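Local coordinates for ABC transporter, substrate binding protein (Agrobacterium tumefaciens, PDB 3C9H) that probably captures a solute in the periplasm and delivers it to an ABC importer, and binds a magnesium ion, at residues Pro49-Phe54 against Val63-Met68; Ala88-Ser93 against Arg278-Phe283; Ser189-Gln194 against Leu230-Leu235. One frame throughout, in Å; residues are numbered along the deposited sequence.

Contact 1. Residues Pro49-Phe54 against Val63-Met68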
loop_
_atom_site.group_PDB
_atom_site.type_symbol
_atom_site.label_atom_id
_atom_site.label_comp_id
_atom_site.label_asym_id
_atom_site.label_seq_id
_atom_site.Cartn_x
_atom_site.Cartn_y
_atom_site.Cartn_z
ATOM N N PRO A 49 6.198 -9.569 12.608
ATOM C CA PRO A 49 5.219 -10.479 13.240
ATOM C C PRO A 49 4.591 -11.521 12.276
ATOM O O PRO A 49 4.276 -12.653 12.685
ATOM C CB PRO A 49 4.153 -9.518 13.781
ATOM C CG PRO A 49 4.881 -8.246 14.037
ATOM C CD PRO A 49 5.813 -8.161 12.814
ATOM N N MET A 50 4.414 -11.145 11.018
ATOM C CA MET A 50 3.950 -12.108 10.005
ATOM C C MET A 50 5.026 -13.148 9.721
ATOM O O MET A 50 4.735 -14.363 9.678
ATOM C CB MET A 50 3.506 -11.413 8.722
ATOM C CG MET A 50 2.276 -10.532 8.877
ATOM S SD MET A 50 0.729 -11.320 9.427
ATOM C CE MET A 50 0.326 -12.183 7.908
ATOM N N ILE A 51 6.260 -12.679 9.553
ATOM C CA ILE A 51 7.386 -13.575 9.344
ATOM C C ILE A 51 7.543 -14.542 10.541
ATOM O O ILE A 51 7.708 -15.741 10.362
ATOM C CB ILE A 51 8.679 -12.784 9.058
ATOM C CG1 ILE A 51 8.560 -12.034 7.718
ATOM C CG2 ILE A 51 9.866 -13.711 8.999
ATOM C CD1 ILE A 51 9.484 -10.838 7.540
ATOM N N GLU A 52 7.489 -14.007 11.756
ATOM C CA GLU A 52 7.608 -14.840 12.959
ATOM C C GLU A 52 6.484 -15.870 13.038
ATOM O O GLU A 52 6.732 -17.027 13.364
ATOM C CB GLU A 52 7.636 -13.967 14.208
ATOM C CG GLU A 52 8.951 -13.189 14.326
ATOM C CD GLU A 52 8.951 -12.112 15.416
ATOM O OE1 GLU A 52 7.866 -11.804 15.984
ATOM O OE2 GLU A 52 10.050 -11.547 15.661
ATOM N N GLY A 53 5.256 -15.460 12.730
ATOM C CA GLY A 53 4.112 -16.375 12.752
ATOM C C GLY A 53 4.263 -17.513 11.758
ATOM O O GLY A 53 4.046 -18.686 12.080
ATOM N N PHE A 54 4.666 -17.158 10.549
ATOM C CA PHE A 54 4.948 -18.130 9.513
ATOM C C PHE A 54 6.010 -19.128 9.958
ATOM O O PHE A 54 5.842 -20.329 9.775
ATOM C CB PHE A 54 5.384 -17.415 8.223
ATOM C CG PHE A 54 5.795 -18.361 7.124
ATOM C CD1 PHE A 54 4.824 -19.042 6.392
ATOM C CD2 PHE A 54 7.143 -18.605 6.855
ATOM C CE1 PHE A 54 5.207 -19.941 5.376
ATOM C CE2 PHE A 54 7.524 -19.509 5.858
ATOM C CZ PHE A 54 6.563 -20.155 5.115
ATOM N N VAL A 63 13.639 -17.478 5.920
ATOM C CA VAL A 63 12.933 -16.427 5.160
ATOM C C VAL A 63 13.901 -15.315 4.786
ATOM O O VAL A 63 14.501 -14.673 5.642
ATOM C CB VAL A 63 11.746 -15.834 5.946
ATOM C CG1 VAL A 63 11.059 -14.724 5.154
ATOM C CG2 VAL A 63 10.756 -16.926 6.312
ATOM N N HIS A 64 14.043 -15.106 3.486
ATOM C CA HIS A 64 14.828 -14.039 2.914
ATOM C C HIS A 64 13.868 -12.938 2.425
ATOM O O HIS A 64 13.215 -13.058 1.362
ATOM C CB HIS A 64 15.654 -14.628 1.774
ATOM C CG HIS A 64 16.576 -13.661 1.114
ATOM N ND1 HIS A 64 16.136 -12.518 0.483
ATOM C CD2 HIS A 64 17.910 -13.703 0.917
ATOM C CE1 HIS A 64 17.171 -11.879 -0.033
ATOM N NE2 HIS A 64 18.257 -12.586 0.205
ATOM N N TYR A 65 13.761 -11.879 3.222
ATOM C CA TYR A 65 12.750 -10.856 3.034
ATOM C C TYR A 65 13.375 -9.611 2.464
ATOM O O TYR A 65 14.206 -8.994 3.117
ATOM C CB TYR A 65 12.057 -10.523 4.374
ATOM C CG TYR A 65 10.858 -9.617 4.248
ATOM C CD1 TYR A 65 9.573 -10.147 4.022
ATOM C CD2 TYR A 65 10.980 -8.213 4.365
ATOM C CE1 TYR A 65 8.436 -9.311 3.943
ATOM C CE2 TYR A 65 9.845 -7.380 4.269
ATOM C CZ TYR A 65 8.581 -7.942 4.052
ATOM O OH TYR A 65 7.446 -7.116 3.952
ATOM N N GLU A 66 12.958 -9.244 1.252
ATOM C CA GLU A 66 13.404 -8.024 0.599
ATOM C C GLU A 66 12.303 -6.975 0.533
ATOM O O GLU A 66 11.286 -7.134 -0.154
ATOM C CB GLU A 66 13.944 -8.309 -0.819
ATOM C CG GLU A 66 14.953 -9.424 -0.869
ATOM C CD GLU A 66 16.025 -9.244 -1.954
ATOM O OE1 GLU A 66 16.179 -8.129 -2.515
ATOM O OE2 GLU A 66 16.736 -10.240 -2.223
ATOM N N ASP A 67 12.545 -5.885 1.250
ATOM C CA ASP A 67 11.661 -4.742 1.376
ATOM C C ASP A 67 12.120 -3.746 0.315
ATOM O O ASP A 67 13.227 -3.215 0.362
ATOM C CB ASP A 67 11.764 -4.213 2.824
ATOM C CG ASP A 67 11.078 -2.880 3.067
ATOM O OD1 ASP A 67 10.524 -2.245 2.142
ATOM O OD2 ASP A 67 11.100 -2.456 4.240
ATOM N N MET A 68 11.240 -3.493 -0.633
ATOM C CA MET A 68 11.539 -2.662 -1.762
ATOM C C MET A 68 10.308 -1.896 -2.250
ATOM O O MET A 68 9.164 -2.241 -1.914
ATOM C CB MET A 68 12.168 -3.513 -2.892
ATOM C CG MET A 68 11.249 -4.419 -3.678
ATOM S SD MET A 68 12.058 -5.611 -4.835
ATOM C CE MET A 68 12.756 -6.710 -3.646
#
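Val63 opens the contact by splitting its two methyls between two side chains of the helix. Its CG1 lies 4.2 Å from CG2 of Ile51, and its CG2 comes within 4.0 Å of CD2 of Phe54, meeting that ring obliquely. The fork follows from the Val63 torsion: CG1 stands opposite the backbone N (chi1 178°), which leaves CG2 beside that N and turned to Phe54. The Phe54 ring is held further by Tyr280, which it meets edge-to-face, and by Leu36 of strand 35-40. Two residues on, Tyr65 again faces the helix, as the alternation of a strand requires. Ile51 reaches it with the end of its longer branch, CD1 lying over one ring face, 3.6 Å from Tyr65 CD1. The same methyl sits 4.0 Å from the ring centroid and 27° off the normal, the geometry of a CH-pi contact. Ile51 therefore bridges both strand residues, CG2 on Val63 and CD1 on Tyr65. The phenol end of Tyr65 is fixed elsewhere: OH is hydrogen-bonded to Leu42 O and to Ser40 OG, and the Tyr65 side chain lies about 7 Å from those of Ser41 and Asp43, which bind magnesium. Helix 49-54 and strand 63-67 run nearly antiparallel, at 163°, with axes 10.7 Å apart. With strand 35-40, which pairs in parallel with strand 62-67, this is the beta-alpha-beta unit of a periplasmic binding protein lobe: a helix packed by apolar side chains against its own sheet.

Contact 2. Residues Ala88-Ser93 against Arg278-Phe283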
loop_
_atom_site.group_PDB
_atom_site.type_symbol
_atom_site.label_atom_id
_atom_site.label_comp_id
_atom_site.label_asym_id
_atom_site.label_seq_id
_atom_site.Cartn_x
_atom_site.Cartn_y
_atom_site.Cartn_z
ATOM N N ALA A 88 11.694 -14.166 -7.063
ATOM C CA ALA A 88 11.086 -14.366 -5.740
ATOM C C ALA A 88 10.065 -15.503 -5.765
ATOM O O ALA A 88 9.473 -15.824 -6.810
ATOM C CB ALA A 88 10.405 -13.071 -5.273
ATOM N N ASP A 89 9.837 -16.083 -4.594
ATOM C CA ASP A 89 8.832 -17.109 -4.426
ATOM C C ASP A 89 7.443 -16.510 -4.117
ATOM O O ASP A 89 6.418 -17.187 -4.305
ATOM C CB ASP A 89 9.270 -18.033 -3.300
ATOM C CG ASP A 89 10.652 -18.642 -3.552
ATOM O OD1 ASP A 89 10.903 -19.017 -4.703
ATOM O OD2 ASP A 89 11.488 -18.723 -2.631
ATOM N N PHE A 90 7.441 -15.275 -3.603
ATOM C CA PHE A 90 6.242 -14.509 -3.233
ATOM C C PHE A 90 6.486 -13.020 -3.470
ATOM O O PHE A 90 7.528 -12.476 -3.061
ATOM C CB PHE A 90 5.865 -14.767 -1.763
ATOM C CG PHE A 90 4.509 -14.226 -1.370
ATOM C CD1 PHE A 90 3.346 -14.673 -1.972
ATOM C CD2 PHE A 90 4.399 -13.276 -0.391
ATOM C CE1 PHE A 90 2.105 -14.140 -1.592
ATOM C CE2 PHE A 90 3.164 -12.755 -0.004
ATOM C CZ PHE A 90 2.019 -13.196 -0.620
ATOM N N ALA A 91 5.540 -12.372 -4.163
ATOM C CA ALA A 91 5.567 -10.957 -4.418
ATOM C C ALA A 91 4.373 -10.364 -3.719
ATOM O O ALA A 91 3.236 -10.811 -3.924
ATOM C CB ALA A 91 5.506 -10.658 -5.925
ATOM N N PHE A 92 4.606 -9.354 -2.911
ATOM C CA PHE A 92 3.555 -8.743 -2.088
ATOM C C PHE A 92 3.643 -7.224 -2.201
ATOM O O PHE A 92 4.626 -6.611 -1.735
ATOM C CB PHE A 92 3.741 -9.227 -0.650
ATOM C CG PHE A 92 2.614 -8.825 0.300
ATOM C CD1 PHE A 92 1.313 -9.155 0.022
ATOM C CD2 PHE A 92 2.899 -8.189 1.508
ATOM C CE1 PHE A 92 0.287 -8.817 0.882
ATOM C CE2 PHE A 92 1.870 -7.863 2.382
ATOM C CZ PHE A 92 0.563 -8.183 2.046
ATOM N N SER A 93 2.627 -6.608 -2.820
ATOM C CA SER A 93 2.699 -5.216 -3.235
ATOM C C SER A 93 1.376 -4.487 -3.122
ATOM O O SER A 93 0.310 -5.038 -3.438
ATOM C CB SER A 93 3.160 -5.155 -4.686
ATOM O OG SER A 93 3.213 -3.829 -5.158
ATOM N N ARG A 278 3.663 -20.472 -2.088
ATOM C CA ARG A 278 2.266 -20.786 -1.839
ATOM C C ARG A 278 1.982 -21.018 -0.360
ATOM O O ARG A 278 0.882 -20.684 0.132
ATOM C CB ARG A 278 1.823 -22.017 -2.612
ATOM C CG ARG A 278 1.498 -21.724 -4.007
ATOM C CD ARG A 278 0.968 -22.900 -4.719
ATOM N NE ARG A 278 1.405 -22.777 -6.085
ATOM C CZ ARG A 278 2.418 -23.433 -6.631
ATOM N NH1 ARG A 278 3.063 -24.384 -6.009
ATOM N NH2 ARG A 278 2.706 -23.178 -7.868
ATOM N N ARG A 279 2.948 -21.593 0.340
ATOM C CA ARG A 279 2.799 -21.812 1.786
ATOM C C ARG A 279 2.667 -20.487 2.532
ATOM O O ARG A 279 1.846 -20.348 3.446
ATOM C CB ARG A 279 3.986 -22.591 2.380
ATOM C CG ARG A 279 3.517 -23.419 3.583
ATOM C CD ARG A 279 4.618 -24.090 4.338
ATOM N NE ARG A 279 5.285 -25.094 3.528
ATOM C CZ ARG A 279 6.284 -25.865 3.948
ATOM N NH1 ARG A 279 6.772 -25.747 5.181
ATOM N NH2 ARG A 279 6.830 -26.741 3.104
ATOM N N TYR A 280 3.520 -19.540 2.168
ATOM C CA TYR A 280 3.506 -18.199 2.742
ATOM C C TYR A 280 2.190 -17.472 2.382
ATOM O O TYR A 280 1.518 -16.884 3.244
ATOM C CB TYR A 280 4.694 -17.439 2.193
ATOM C CG TYR A 280 5.079 -16.192 2.924
ATOM C CD1 TYR A 280 5.758 -16.251 4.142
ATOM C CD2 TYR A 280 4.842 -14.944 2.369
ATOM C CE1 TYR A 280 6.171 -15.076 4.809
ATOM C CE2 TYR A 280 5.262 -13.762 3.029
ATOM C CZ TYR A 280 5.922 -13.849 4.240
ATOM O OH TYR A 280 6.323 -12.690 4.889
ATOM N N LEU A 281 1.812 -17.539 1.111
ATOM C CA LEU A 281 0.501 -17.001 0.697
ATOM C C LEU A 281 -0.655 -17.595 1.494
ATOM O O LEU A 281 -1.508 -16.877 2.025
ATOM C CB LEU A 281 0.301 -17.233 -0.804
ATOM C CG LEU A 281 -1.019 -16.799 -1.399
ATOM C CD1 LEU A 281 -1.379 -15.310 -1.040
ATOM C CD2 LEU A 281 -1.017 -17.052 -2.907
ATOM N N GLU A 282 -0.687 -18.916 1.608
ATOM C CA GLU A 282 -1.682 -19.570 2.441
ATOM C C GLU A 282 -1.662 -19.009 3.877
ATOM O O GLU A 282 -2.724 -18.752 4.455
ATOM C CB GLU A 282 -1.432 -21.079 2.467
ATOM C CG GLU A 282 -2.574 -21.900 2.991
ATOM C CD GLU A 282 -2.467 -23.335 2.530
ATOM O OE1 GLU A 282 -1.443 -23.957 2.894
ATOM O OE2 GLU A 282 -3.373 -23.815 1.783
ATOM N N PHE A 283 -0.472 -18.806 4.444
ATOM C CA PHE A 283 -0.390 -18.242 5.779
ATOM C C PHE A 283 -0.985 -16.819 5.852
ATOM O O PHE A 283 -1.761 -16.509 6.758
ATOM C CB PHE A 283 1.037 -18.278 6.329
ATOM C CG PHE A 283 1.156 -17.654 7.691
ATOM C CD1 PHE A 283 0.873 -18.391 8.837
ATOM C CD2 PHE A 283 1.468 -16.317 7.815
ATOM C CE1 PHE A 283 0.944 -17.785 10.093
ATOM C CE2 PHE A 283 1.536 -15.695 9.078
ATOM C CZ PHE A 283 1.268 -16.419 10.207
#
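Phe90 meets Tyr280 and Leu281 where a helix packs on the sheet of an alpha/beta lobe, the layered architecture of periplasmic binding proteins. Strand 90-93 lies between strand 35-40, parallel to it, and the antiparallel strand 258-268, and helix 274-285 lies against one side of this sheet. The aromatic part is an offset edge-to-face pair. The Tyr280 ring presents the edge carrying CD2 and CE2 to the face of Phe90, with centroids 5.3 Å apart and planes at 68°. Contact is tight at this edge, CD2 of Tyr280 standing 3.3 Å from CD2 of Phe90. The Tyr280 ring also meets Phe284, at a smaller interplanar angle, so the pair belongs to a wider aromatic cluster. The aliphatic part comes from the next helix residue. Leu281 touches the other side of the Phe90 ring outline, around CD1, CE1 and CZ, while Tyr280 takes CG, CD2 and CE2. Phe90 sends its ring toward the helix, CG lying opposite the backbone N (chi1 -169°), and crosses both helix side chains at about a right angle. The helix is held by its own bonds, such as Glu282 N to Arg278 O, while the strand is tied to its neighbours, Phe90 and Phe92 with Tyr39 and Ala91 with Leu266. The nearest Leu281 atoms to the ring are CB and CD1, each 3.7 Å from Phe90 CE1.

Contact 3. Residues Ser189-Gln194 against Leu230-Leu235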
loop_
_atom_site.group_PDB
_atom_site.type_symbol
_atom_site.label_atom_id
_atom_site.label_comp_id
_atom_site.label_asym_id
_atom_site.label_seq_id
_atom_site.Cartn_x
_atom_site.Cartn_y
_atom_site.Cartn_z
ATOM N N SER A 189 -4.433 7.846 -9.428
ATOM C CA SER A 189 -5.288 7.391 -10.530
ATOM C C SER A 189 -6.737 7.172 -10.040
ATOM O O SER A 189 -7.709 7.478 -10.769
ATOM C CB SER A 189 -4.684 6.162 -11.223
ATOM O OG SER A 189 -4.912 4.965 -10.489
ATOM N N ARG A 190 -6.882 6.728 -8.783
ATOM C CA ARG A 190 -8.197 6.586 -8.177
ATOM C C ARG A 190 -8.835 7.941 -7.816
ATOM O O ARG A 190 -10.035 8.119 -7.996
ATOM C CB ARG A 190 -8.141 5.683 -6.946
ATOM C CG ARG A 190 -7.545 4.301 -7.177
ATOM C CD ARG A 190 -8.193 3.565 -8.335
ATOM N NE ARG A 190 -9.508 3.035 -7.984
ATOM C CZ ARG A 190 -10.316 2.417 -8.849
ATOM N NH1 ARG A 190 -9.951 2.263 -10.124
ATOM N NH2 ARG A 190 -11.494 1.941 -8.439
ATOM N N ASP A 191 -8.041 8.867 -7.278
ATOM C CA ASP A 191 -8.508 10.237 -7.028
ATOM C C ASP A 191 -9.117 10.850 -8.309
ATOM O O ASP A 191 -10.189 11.432 -8.286
ATOM C CB ASP A 191 -7.347 11.123 -6.573
ATOM C CG ASP A 191 -6.988 10.950 -5.114
ATOM O OD1 ASP A 191 -7.812 10.436 -4.325
ATOM O OD2 ASP A 191 -5.873 11.376 -4.743
ATOM N N GLN A 192 -8.401 10.723 -9.417
ATOM C CA GLN A 192 -8.891 11.192 -10.712
ATOM C C GLN A 192 -10.255 10.599 -11.102
ATOM O O GLN A 192 -11.065 11.297 -11.709
ATOM C CB GLN A 192 -7.873 10.894 -11.805
ATOM C CG GLN A 192 -8.095 11.774 -13.044
ATOM C CD GLN A 192 -7.180 11.420 -14.181
ATOM O OE1 GLN A 192 -6.886 10.248 -14.398
ATOM N NE2 GLN A 192 -6.714 12.435 -14.916
ATOM N N GLU A 193 -10.507 9.333 -10.750
ATOM C CA GLU A 193 -11.806 8.674 -11.035
ATOM C C GLU A 193 -12.961 9.098 -10.099
ATOM O O GLU A 193 -14.122 9.043 -10.500
ATOM C CB GLU A 193 -11.656 7.133 -11.048
ATOM C CG GLU A 193 -11.246 6.580 -12.420
ATOM C CD GLU A 193 -10.565 5.188 -12.386
ATOM O OE1 GLU A 193 -10.743 4.443 -11.388
ATOM O OE2 GLU A 193 -9.849 4.842 -13.380
ATOM N N GLN A 194 -12.665 9.502 -8.861
ATOM C CA GLN A 194 -13.713 10.029 -7.958
ATOM C C GLN A 194 -13.943 11.485 -8.235
ATOM O O GLN A 194 -15.039 11.917 -8.551
ATOM C CB GLN A 194 -13.317 9.960 -6.476
ATOM C CG GLN A 194 -12.690 8.708 -6.042
ATOM C CD GLN A 194 -13.470 7.529 -6.481
ATOM O OE1 GLN A 194 -14.694 7.488 -6.318
ATOM N NE2 GLN A 194 -12.780 6.548 -7.056
ATOM N N LEU A 230 1.236 18.799 7.346
ATOM C CA LEU A 230 0.218 17.957 6.708
ATOM C C LEU A 230 0.847 16.984 5.709
ATOM O O LEU A 230 1.777 17.344 4.975
ATOM C CB LEU A 230 -0.798 18.815 5.933
ATOM C CG LEU A 230 -1.908 19.537 6.697
ATOM C CD1 LEU A 230 -2.528 20.609 5.794
ATOM C CD2 LEU A 230 -2.965 18.561 7.209
ATOM N N GLY A 231 0.314 15.767 5.665
ATOM C CA GLY A 231 0.572 14.838 4.565
ATOM C C GLY A 231 -0.719 14.371 3.907
ATOM O O GLY A 231 -1.761 14.221 4.568
ATOM N N TYR A 232 -0.643 14.122 2.602
ATOM C CA TYR A 232 -1.795 13.778 1.790
ATOM C C TYR A 232 -1.600 12.391 1.147
ATOM O O TYR A 232 -0.535 12.115 0.608
ATOM C CB TYR A 232 -2.011 14.842 0.695
ATOM C CG TYR A 232 -3.114 14.495 -0.257
ATOM C CD1 TYR A 232 -4.437 14.680 0.103
ATOM C CD2 TYR A 232 -2.845 13.971 -1.520
ATOM C CE1 TYR A 232 -5.471 14.328 -0.751
ATOM C CE2 TYR A 232 -3.882 13.619 -2.395
ATOM C CZ TYR A 232 -5.184 13.797 -2.003
ATOM O OH TYR A 232 -6.224 13.472 -2.849
ATOM N N ASN A 233 -2.640 11.561 1.185
ATOM C CA ASN A 233 -2.620 10.196 0.615
ATOM C C ASN A 233 -1.610 9.258 1.252
ATOM O O ASN A 233 -0.962 8.456 0.573
ATOM C CB ASN A 233 -2.390 10.238 -0.898
ATOM C CG ASN A 233 -3.674 10.347 -1.695
ATOM O OD1 ASN A 233 -3.655 10.269 -2.943
ATOM N ND2 ASN A 233 -4.787 10.509 -1.007
ATOM N N ILE A 234 -1.525 9.318 2.572
ATOM C CA ILE A 234 -0.583 8.528 3.329
ATOM C C ILE A 234 -1.280 7.222 3.703
ATOM O O ILE A 234 -2.489 7.210 3.909
ATOM C CB ILE A 234 -0.099 9.311 4.603
ATOM C CG1 ILE A 234 0.448 10.679 4.167
ATOM C CG2 ILE A 234 0.957 8.504 5.398
ATOM C CD1 ILE A 234 1.527 10.609 3.078
ATOM N N LEU A 235 -0.513 6.131 3.794
ATOM C CA LEU A 235 -1.056 4.860 4.225
ATOM C C LEU A 235 -1.558 4.934 5.675
ATOM O O LEU A 235 -0.794 5.193 6.596
ATOM C CB LEU A 235 -0.041 3.729 4.018
ATOM C CG LEU A 235 0.297 3.337 2.561
ATOM C CD1 LEU A 235 1.332 2.207 2.554
ATOM C CD2 LEU A 235 -0.970 2.949 1.746
#
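Asp191 and Tyr232 approach from opposite directions, the carboxylate coming off the helix and the phenol from the 230-235 side. Their meeting is a hydrogen bond in which Tyr232 OH donates to Asp191 OD2 at 2.8 Å. The donor stands well above the carboxylate, 56° out of its plane, and the carboxylate and ring planes are turned 42° from each other. OD2 lies at the edge of the ring, near its plane. Asn233 also faces Asp191 from the strand side. Asp191 sends CG toward the strand with the carboxylate beside its own backbone N (chi1 -79°). All three side chains are buried, and the carboxylate has further partners: OD1 is hydrogen-bonded to Tyr257 OH and forms a long, weak ion pair with Arg155, whose NE bonds Tyr232 OH. The nearby positive charge would be expected to stabilise the carboxylate. The strand bends here, Asn233 and Ile234 both facing Val138 in a G1 beta bulge. Ile198 of helix 198-207 packs on both Asp191 and Tyr232, while strand 230-235 lies between strand 135-142, antiparallel to it, and strand 173-176, parallel to it, and helix 338-353 lies against helix 183-194.

Overall arrangement
Contacts 1 and 2 are neighbours, with centres about 10 Å apart, and they touch where the Phe283 ring packs on the backbone of helix 44-57, CZ of Phe283 lying 3.5 Å from Phe54 N. Strands 62-67 and 90-93 both pair with strand 35-40, so helices 44-57 and 274-285 pack on the same sheet region. Contact 3 lies across the chain's centre, its centre about 28 Å from that of contact 1 and about 27 Å from that of contact 2. Along the chain contact 1 closes first; 88-93 follows, then both halves of contact 3, and 278-283 returns last. This excursion and return is consistent with the two-lobed architecture of binding proteins, with contact 3 in the other lobe.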